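Local coordinates for protein transcriptional regulator (Enterococcus faecalis, PDB 3QFI) that is of unknown function but belongs to the LytR-CpsA-Psr family, here a mixed beta-sheet with helices packed on both of its faces, at residues T44-V48 and M59-D63; T68-N73 and M90-T94. All blocks are in the same frame, centred on the assembly; numbering follows the deposited sequence.

Contact 1 (T44-V48 and M59-D63); sequences TTMVV and MISLD
Met46 and Met59 meet across two antiparallel strands, the sulfur of Met46 reaching the terminal methyl of Met59 (Met46 SD to Met59 CE, 3.8 Å). Met46 starts extended, with CG anti to the backbone N (chi1 -171°), and bends at its last torsion; the two side chains cross at a slant. Behind the thioether, Met46 CG lies over the carbonyl of Ile60. On the same face Val48 CG2 lies alongside Met59 CG at 4.0 Å, and Ser61 turns its hydroxyl to Arg174 of helix 166-184.

Leu62 does the corresponding work on the other face. Its CD1 branch sits between two residues of the neighbouring strand, 3.7 Å from Thr45 CG2 and 3.9 Å from Val47 CG2. Val47 and Ile60 point the same way beside it, Val47 CB approaching Ile60 CG2 to 3.5 Å. This apolar patch faces helix 80-98, where Val95 touches both Val47 and Leu62.

The backbone evidence agrees: Leu62 N donates to Thr45 O (3.0 Å) and Val47 N to Ile60 O (2.8 Å), with the strand directions 157° apart. Strands 44-51 and 56-62 thus form an antiparallel beta hairpin inside the mixed sheet, with helices 166-184 and 80-98 on its two faces, as in a three-layer alpha/beta/alpha sandwich.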
ATOM      1  N   THR A  44      -0.246  -7.204  -3.900  1.00 43.08           N
ATOM      2  CA  THR A  44       0.185  -5.845  -3.604  1.00 37.72           C
ATOM      3  C   THR A  44      -0.535  -5.301  -2.379  1.00 31.78           C
ATOM      4  O   THR A  44      -1.766  -5.234  -2.340  1.00 36.87           O
ATOM      5  CB  THR A  44      -0.075  -4.917  -4.796  1.00 39.62           C
ATOM      6  OG1 THR A  44      -1.481  -4.664  -4.914  1.00 52.72           O
ATOM      7  CG2 THR A  44       0.417  -5.570  -6.077  1.00 26.57           C
ATOM      8  N   THR A  45       0.255  -4.905  -1.389  1.00 24.81           N
ATOM      9  CA  THR A  45      -0.243  -4.385  -0.129  1.00 16.73           C
ATOM     10  C   THR A  45       0.383  -3.036   0.137  1.00 14.14           C
ATOM     11  O   THR A  45       1.604  -2.909   0.181  1.00  8.59           O
ATOM     12  CB  THR A  45       0.133  -5.337   1.007  1.00 20.49           C
ATOM     13  OG1 THR A  45      -0.438  -6.622   0.742  1.00 32.36           O
ATOM     14  CG2 THR A  45      -0.365  -4.815   2.350  1.00 13.78           C
ATOM     15  N   MET A  46      -0.458  -2.032   0.336  1.00  9.97           N
ATOM     16  CA  MET A  46       0.030  -0.682   0.577  1.00 11.19           C
ATOM     17  C   MET A  46      -0.686  -0.030   1.765  1.00 10.35           C
ATOM     18  O   MET A  46      -1.759  -0.477   2.177  1.00 14.27           O
ATOM     19  CB  MET A  46      -0.189   0.152  -0.691  1.00  8.02           C
ATOM     20  CG  MET A  46       0.451   1.531  -0.704  1.00  5.93           C
ATOM     21  SD  MET A  46      -0.023   2.494  -2.192  1.00 18.20           S
ATOM     22  CE  MET A  46       0.625   1.456  -3.554  1.00  5.74           C
ATOM     23  N   VAL A  47      -0.075   1.017   2.319  1.00  2.43           N
ATOM     24  CA  VAL A  47      -0.662   1.759   3.424  1.00  5.05           C
ATOM     25  C   VAL A  47      -0.547   3.245   3.144  1.00  8.84           C
ATOM     26  O   VAL A  47       0.497   3.727   2.699  1.00  3.39           O
ATOM     27  CB  VAL A  47       0.030   1.472   4.763  1.00 11.02           C
ATOM     28  CG1 VAL A  47      -0.617   2.311   5.856  1.00  2.05           C
ATOM     29  CG2 VAL A  47      -0.078  -0.009   5.107  1.00  7.92           C
ATOM     30  N   VAL A  48      -1.633   3.969   3.392  1.00  6.35           N
ATOM     31  CA  VAL A  48      -1.660   5.410   3.160  1.00  1.64           C
ATOM     32  C   VAL A  48      -2.139   6.128   4.415  1.00  9.53           C
ATOM     33  O   VAL A  48      -3.073   5.670   5.075  1.00 10.42           O
ATOM     34  CB  VAL A  48      -2.612   5.776   1.983  1.00  3.03           C
ATOM     35  CG1 VAL A  48      -2.718   7.288   1.836  1.00  1.00           C
ATOM     36  CG2 VAL A  48      -2.100   5.165   0.700  1.00  7.18           C
ATOM     37  N   MET A  59       2.252   7.247   1.401  1.00 20.64           N
ATOM     38  CA  MET A  59       2.021   5.909   0.872  1.00 15.72           C
ATOM     39  C   MET A  59       3.141   5.033   1.399  1.00 15.90           C
ATOM     40  O   MET A  59       4.248   5.503   1.658  1.00 13.78           O
ATOM     41  CB  MET A  59       2.051   5.919  -0.656  1.00  7.94           C
ATOM     42  CG  MET A  59       0.957   6.758  -1.303  1.00 17.37           C
ATOM     43  SD  MET A  59       1.111   6.780  -3.119  1.00 12.34           S
ATOM     44  CE  MET A  59      -0.417   5.993  -3.599  1.00 23.53           C
ATOM     45  N   ILE A  60       2.852   3.752   1.547  1.00 21.04           N
ATOM     46  CA  ILE A  60       3.832   2.833   2.079  1.00 21.64           C
ATOM     47  C   ILE A  60       3.643   1.470   1.443  1.00 16.94           C
ATOM     48  O   ILE A  60       2.654   0.791   1.684  1.00 15.99           O
ATOM     49  CB  ILE A  60       3.687   2.726   3.635  1.00 25.91           C
ATOM     50  CG1 ILE A  60       4.959   3.192   4.328  1.00 24.24           C
ATOM     51  CG2 ILE A  60       3.419   1.302   4.052  1.00 36.24           C
ATOM     52  CD1 ILE A  60       6.158   2.305   4.082  1.00 14.55           C
ATOM     53  N   SER A  61       4.588   1.092   0.601  1.00 16.44           N
ATOM     54  CA  SER A  61       4.554  -0.198  -0.052  1.00  6.62           C
ATOM     55  C   SER A  61       5.102  -1.225   0.925  1.00  9.44           C
ATOM     56  O   SER A  61       6.112  -0.968   1.595  1.00  9.81           O
ATOM     57  CB  SER A  61       5.459  -0.193  -1.277  1.00 11.24           C
ATOM     58  OG  SER A  61       4.973   0.662  -2.294  1.00 16.82           O
ATOM     59  N   LEU A  62       4.448  -2.377   1.018  1.00  6.91           N
ATOM     60  CA  LEU A  62       4.938  -3.446   1.885  1.00 10.24           C
ATOM     61  C   LEU A  62       5.361  -4.623   1.004  1.00  7.57           C
ATOM     62  O   LEU A  62       4.540  -5.203   0.293  1.00  9.93           O
ATOM     63  CB  LEU A  62       3.847  -3.893   2.862  1.00  7.83           C
ATOM     64  CG  LEU A  62       3.459  -2.822   3.884  1.00 17.46           C
ATOM     65  CD1 LEU A  62       2.160  -3.179   4.567  1.00  9.03           C
ATOM     66  CD2 LEU A  62       4.586  -2.674   4.890  1.00 10.71           C
ATOM     67  N   ASP A  63       6.644  -4.960   1.040  1.00 10.06           N
ATOM     68  CA  ASP A  63       7.163  -6.079   0.256  1.00 14.02           C
ATOM     69  C   ASP A  63       6.547  -7.373   0.793  1.00 17.46           C
ATOM     70  O   ASP A  63       6.401  -7.534   2.000  1.00 21.42           O
ATOM     71  CB  ASP A  63       8.690  -6.147   0.364  1.00 13.19           C
ATOM     72  CG  ASP A  63       9.298  -7.194  -0.554  1.00 24.90           C
ATOM     73  OD1 ASP A  63       8.999  -8.403  -0.402  1.00 24.62           O
ATOM     74  OD2 ASP A  63      10.090  -6.806  -1.437  1.00 33.77           O
TER

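Contact 2 (T68-N73 and M90-T94); sequences TDIVGN and MAINT
Thr94 OG1 links helix to turn: it donates to Met90 O one helical turn earlier, at 3.1 Å, and receives a weak, bent bond from Val71 N at 3.0 Å (124° at the hydrogen). The element docked here is a beta hairpin, strands 67-70 and 75-78, whose type II turn at Ile70-Asn73 is closed by Asn73 N donating to Ile70 O and lies against helix 80-98. Gly72 takes the third position of that turn with a positive phi of 102°, as is usual for the type. Met90 O also accepts Thr94 N, and its two donors come from opposite faces of the carbonyl plane.

Around it the packing is mostly by carbon and sulfur, with Met90 lying against the backbone of the turn. Its SD is 3.8 Å from Ile70 CG2, where the two side chains cross nearly at right angles, and a bend at the last torsion (chi3 -73°) carries Met90 CE to 3.6 Å from Gly72 C. Val71 CG1 lies 3.9 Å from Asn93 CB. A water completes the joint between backbones, donating to Asp69 O at 3.0 Å and to Thr94 O at 2.7 Å.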
ATOM      1  N   THR A  68       7.669 -11.183   9.415  1.00  4.71           N
ATOM      2  CA  THR A  68       7.044 -10.593  10.596  1.00  6.73           C
ATOM      3  C   THR A  68       6.152 -11.595  11.329  1.00 11.07           C
ATOM      4  O   THR A  68       6.049 -12.761  10.947  1.00 15.53           O
ATOM      5  CB  THR A  68       6.166  -9.375  10.231  1.00 13.26           C
ATOM      6  OG1 THR A  68       5.320  -9.688   9.112  1.00  1.00           O
ATOM      7  CG2 THR A  68       7.034  -8.187   9.888  1.00 26.53           C
ATOM      8  N   ASP A  69       5.515 -11.146  12.396  1.00 13.23           N
ATOM      9  CA  ASP A  69       4.634 -12.033  13.105  1.00 15.28           C
ATOM     10  C   ASP A  69       3.317 -12.018  12.344  1.00 18.16           C
ATOM     11  O   ASP A  69       2.842 -10.955  11.922  1.00 15.96           O
ATOM     12  CB  ASP A  69       4.451 -11.559  14.548  1.00 29.51           C
ATOM     13  CG  ASP A  69       5.684 -11.808  15.391  1.00 43.22           C
ATOM     14  OD1 ASP A  69       6.130 -12.976  15.437  1.00 52.49           O
ATOM     15  OD2 ASP A  69       6.219 -10.850  16.002  1.00 55.80           O
ATOM     16  N   ILE A  70       2.759 -13.202  12.116  1.00 13.80           N
ATOM     17  CA  ILE A  70       1.488 -13.305  11.418  1.00 10.81           C
ATOM     18  C   ILE A  70       0.453 -13.316  12.523  1.00  5.43           C
ATOM     19  O   ILE A  70       0.084 -14.377  13.004  1.00 15.26           O
ATOM     20  CB  ILE A  70       1.364 -14.620  10.628  1.00 11.89           C
ATOM     21  CG1 ILE A  70       2.578 -14.817   9.720  1.00 18.35           C
ATOM     22  CG2 ILE A  70       0.074 -14.600   9.808  1.00 18.13           C
ATOM     23  CD1 ILE A  70       2.706 -13.804   8.607  1.00 11.48           C
ATOM     24  N   VAL A  71      -0.013 -12.139  12.920  1.00  1.00           N
ATOM     25  CA  VAL A  71      -0.977 -12.027  14.010  1.00  3.70           C
ATOM     26  C   VAL A  71      -2.198 -12.920  13.814  1.00 11.07           C
ATOM     27  O   VAL A  71      -2.917 -12.828  12.819  1.00 18.29           O
ATOM     28  CB  VAL A  71      -1.395 -10.539  14.226  1.00  7.96           C
ATOM     29  CG1 VAL A  71      -2.334 -10.408  15.419  1.00 13.91           C
ATOM     30  CG2 VAL A  71      -0.152  -9.694  14.460  1.00  1.00           C
ATOM     31  N   GLY A  72      -2.425 -13.801  14.774  1.00 12.69           N
ATOM     32  CA  GLY A  72      -3.544 -14.706  14.652  1.00 15.98           C
ATOM     33  C   GLY A  72      -3.116 -16.098  14.213  1.00 15.40           C
ATOM     34  O   GLY A  72      -3.828 -17.061  14.487  1.00 27.37           O
ATOM     35  N   ASN A  73      -1.975 -16.226  13.536  1.00  7.98           N
ATOM     36  CA  ASN A  73      -1.517 -17.553  13.100  1.00 15.13           C
ATOM     37  C   ASN A  73      -0.475 -18.149  14.074  1.00 20.40           C
ATOM     38  O   ASN A  73      -0.100 -19.326  13.968  1.00 15.65           O
ATOM     39  CB  ASN A  73      -0.930 -17.474  11.682  1.00 15.98           C
ATOM     40  CG  ASN A  73      -0.906 -18.828  10.978  1.00 12.05           C
ATOM     41  OD1 ASN A  73      -1.954 -19.436  10.736  1.00 13.97           O
ATOM     42  ND2 ASN A  73       0.292 -19.301  10.637  1.00 17.30           N
ATOM     43  N   MET A  90      -6.679 -11.048   9.094  1.00 23.12           N
ATOM     44  CA  MET A  90      -5.313 -11.384   9.458  1.00 17.63           C
ATOM     45  C   MET A  90      -4.314 -10.417   8.840  1.00 14.52           C
ATOM     46  O   MET A  90      -3.302 -10.102   9.469  1.00 16.33           O
ATOM     47  CB  MET A  90      -4.991 -12.831   9.058  1.00 17.34           C
ATOM     48  CG  MET A  90      -3.663 -13.372   9.574  1.00  5.62           C
ATOM     49  SD  MET A  90      -3.720 -15.182   9.668  1.00  1.00           S
ATOM     50  CE  MET A  90      -4.818 -15.317  11.103  1.00  1.00           C
ATOM     51  N   ALA A  91      -4.586  -9.928   7.629  1.00 11.79           N
ATOM     52  CA  ALA A  91      -3.667  -8.983   6.976  1.00  9.70           C
ATOM     53  C   ALA A  91      -3.669  -7.641   7.701  1.00 12.46           C
ATOM     54  O   ALA A  91      -2.610  -7.094   8.017  1.00  1.99           O
ATOM     55  CB  ALA A  91      -4.053  -8.776   5.524  1.00 21.80           C
ATOM     56  N   ILE A  92      -4.862  -7.114   7.962  1.00 11.95           N
ATOM     57  CA  ILE A  92      -4.974  -5.850   8.666  1.00  6.64           C
ATOM     58  C   ILE A  92      -4.248  -5.926  10.010  1.00 17.43           C
ATOM     59  O   ILE A  92      -3.459  -5.049  10.338  1.00 14.38           O
ATOM     60  CB  ILE A  92      -6.437  -5.479   8.931  1.00  1.00           C
ATOM     61  CG1 ILE A  92      -7.166  -5.212   7.614  1.00  9.47           C
ATOM     62  CG2 ILE A  92      -6.497  -4.268   9.823  1.00  1.36           C
ATOM     63  CD1 ILE A  92      -8.673  -5.036   7.775  1.00  2.02           C
ATOM     64  N   ASN A  93      -4.507  -6.967  10.791  1.00 18.51           N
ATOM     65  CA  ASN A  93      -3.850  -7.087  12.086  1.00 18.00           C
ATOM     66  C   ASN A  93      -2.325  -7.170  11.980  1.00 16.92           C
ATOM     67  O   ASN A  93      -1.628  -6.443  12.675  1.00 22.25           O
ATOM     68  CB  ASN A  93      -4.400  -8.297  12.854  1.00 20.37           C
ATOM     69  CG  ASN A  93      -5.797  -8.046  13.413  1.00 18.71           C
ATOM     70  OD1 ASN A  93      -6.313  -8.832  14.203  1.00  4.87           O
ATOM     71  ND2 ASN A  93      -6.408  -6.948  13.004  1.00 22.00           N
ATOM     72  N   THR A  94      -1.831  -8.044  11.104  1.00  8.67           N
ATOM     73  CA  THR A  94      -0.402  -8.248  10.871  1.00 14.74           C
ATOM     74  C   THR A  94       0.289  -6.942  10.499  1.00 11.52           C
ATOM     75  O   THR A  94       1.361  -6.623  11.018  1.00 22.30           O
ATOM     76  CB  THR A  94      -0.188  -9.318   9.755  1.00 16.07           C
ATOM     77  OG1 THR A  94      -0.382 -10.620  10.316  1.00 12.80           O
ATOM     78  CG2 THR A  94       1.204  -9.233   9.140  1.00  5.52           C
TER
HETATM   79  O   HOH W   1       3.325  -8.014  12.132  1.00 15.30           O

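How the contacts relate
The two contacts follow in series along the chain: 44-48 with 59-63 closes before 68-73 with 90-94 opens, and strand 56-62 is succeeded directly by strand 67-70. Their centres lie about 15 Å apart and their nearest atoms about 6 Å, so they do not touch. The centre of contact 1, within the mixed sheet, is about 2 Å from the centre of the chain; that of contact 2, which is only partly buried, is about 16 Å from it. Helix 80-98 joins them, because Val95 and Leu98 pack on the sheet face of contact 1 while residues 90-94 receive the small hairpin of contact 2. One helix therefore couples the central sheet to a peripheral two-stranded sheet within the family region.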